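Alternansucrase (Leuconostoc mesenteroides, PDB 6HVG) is a large multidomain protein of glycoside hydrolase family 70, joining a TIM-barrel-type domain to cell-wall-binding-type repeats and carrying a calcium ion. Local coordinates at residues K1367-G1370 and N1376-Y1379. Numbering follows the deposited sequence.
Sequences KGFG and NVYY
Tyr1379 turns its ring edge onto Phe1369, setting CD2 over the centre of the phenyl ring, 3.7 Å above its plane. The centroids stand 5.1 Å apart and the planes meet at 66°, an edge-to-face pair across the non-hydrogen-bonded position of a beta hairpin. A chi1 of 178° swings the tyrosine ring away from its own N and along Gly1368, its CE2 3.4 Å from Gly1368 N, and brings OH to 3.5 Å from CG of Lys1367, whose side chain extends beside it. Val1377 joins from the same strand as Tyr1379, its CG1 3.7 Å from CD2 of Phe1369. One step along, in the hydrogen-bonded pair, Gly1370 N donates to Tyr1378 O at 2.9 Å, and Tyr1378 N returns a hydrogen bond to Gly1370 O at 3.0 Å; Tyr1378 lies on the other sheet face, its ring edge toward Gly1370 O. A G1 beta bulge sets Lys1367 and Gly1368 against Phe1380, which shares backbone hydrogen bonding with Gly1368. In this putative cell-wall-binding repeat, hydrogen bonds thus fix the register at Gly1370 and Tyr1378, while aromatic and apolar contacts hold the Phe1369-Tyr1379 face, continued by Tyr1400 and by Tyr352 of strand 352-355.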
loop_
_atom_site.group_PDB
_atom_site.type_symbol
_atom_site.label_atom_id
_atom_site.label_comp_id
_atom_site.label_asym_id
_atom_site.label_seq_id
_atom_site.Cartn_x
_atom_site.Cartn_y
_atom_site.Cartn_z
ATOM N N LYS A 1367 -27.405 18.174 -6.632
ATOM C CA LYS A 1367 -26.270 19.077 -6.827
ATOM C C LYS A 1367 -26.791 20.510 -6.983
ATOM O O LYS A 1367 -26.396 21.240 -7.884
ATOM C CB LYS A 1367 -25.421 18.621 -8.037
ATOM C CG LYS A 1367 -23.948 18.997 -7.942
ATOM C CD LYS A 1367 -23.155 18.685 -9.214
ATOM C CE LYS A 1367 -21.692 19.092 -9.054
ATOM N NZ LYS A 1367 -21.009 18.281 -7.999
ATOM N N GLY A 1368 -27.659 20.920 -6.069
ATOM C CA GLY A 1368 -28.282 22.236 -6.182
ATOM C C GLY A 1368 -29.132 22.664 -5.003
ATOM O O GLY A 1368 -29.428 21.867 -4.107
ATOM N N PHE A 1369 -29.513 23.933 -5.010
ATOM C CA PHE A 1369 -30.244 24.501 -3.907
ATOM C C PHE A 1369 -31.748 24.395 -4.094
ATOM O O PHE A 1369 -32.248 24.551 -5.200
ATOM C CB PHE A 1369 -29.835 25.964 -3.696
ATOM C CG PHE A 1369 -28.425 26.132 -3.195
ATOM C CD1 PHE A 1369 -27.386 26.270 -4.104
ATOM C CD2 PHE A 1369 -28.129 26.174 -1.822
ATOM C CE1 PHE A 1369 -26.089 26.448 -3.673
ATOM C CE2 PHE A 1369 -26.829 26.351 -1.391
ATOM C CZ PHE A 1369 -25.814 26.470 -2.321
ATOM N N GLY A 1370 -32.465 24.166 -2.990
ATOM C CA GLY A 1370 -33.912 23.949 -3.037
ATOM C C GLY A 1370 -34.612 24.706 -1.955
ATOM O O GLY A 1370 -34.255 24.567 -0.791
ATOM N N ASN A 1376 -36.897 29.044 3.315
ATOM C CA ASN A 1376 -35.568 28.569 3.704
ATOM C C ASN A 1376 -34.868 27.807 2.574
ATOM O O ASN A 1376 -35.475 26.977 1.917
ATOM C CB ASN A 1376 -35.649 27.619 4.912
ATOM C CG ASN A 1376 -36.335 28.243 6.101
ATOM O OD1 ASN A 1376 -35.731 29.031 6.807
ATOM N ND2 ASN A 1376 -37.590 27.889 6.335
ATOM N N VAL A 1377 -33.575 28.046 2.383
ATOM C CA VAL A 1377 -32.837 27.388 1.313
ATOM C C VAL A 1377 -31.987 26.262 1.875
ATOM O O VAL A 1377 -31.335 26.425 2.894
ATOM C CB VAL A 1377 -31.954 28.375 0.511
ATOM C CG1 VAL A 1377 -31.262 27.642 -0.621
ATOM C CG2 VAL A 1377 -32.816 29.508 -0.046
ATOM N N TYR A 1378 -32.025 25.108 1.207
ATOM C CA TYR A 1378 -31.219 23.941 1.558
ATOM C C TYR A 1378 -30.397 23.541 0.331
ATOM O O TYR A 1378 -30.675 24.013 -0.771
ATOM C CB TYR A 1378 -32.120 22.780 1.969
ATOM C CG TYR A 1378 -33.037 23.056 3.146
ATOM C CD1 TYR A 1378 -34.208 23.782 3.001
ATOM C CD2 TYR A 1378 -32.727 22.559 4.422
ATOM C CE1 TYR A 1378 -35.037 24.021 4.092
ATOM C CE2 TYR A 1378 -33.549 22.790 5.510
ATOM C CZ TYR A 1378 -34.704 23.511 5.345
ATOM O OH TYR A 1378 -35.512 23.718 6.431
ATOM N N TYR A 1379 -29.383 22.694 0.515
ATOM C CA TYR A 1379 -28.624 22.160 -0.610
ATOM C C TYR A 1379 -28.682 20.638 -0.623
ATOM O O TYR A 1379 -28.711 20.001 0.420
ATOM C CB TYR A 1379 -27.153 22.608 -0.559
ATOM C CG TYR A 1379 -26.265 22.042 -1.676
ATOM C CD1 TYR A 1379 -25.554 20.867 -1.511
ATOM C CD2 TYR A 1379 -26.147 22.698 -2.901
ATOM C CE1 TYR A 1379 -24.753 20.358 -2.526
ATOM C CE2 TYR A 1379 -25.346 22.190 -3.921
ATOM C CZ TYR A 1379 -24.651 21.027 -3.720
ATOM O OH TYR A 1379 -23.886 20.513 -4.742
#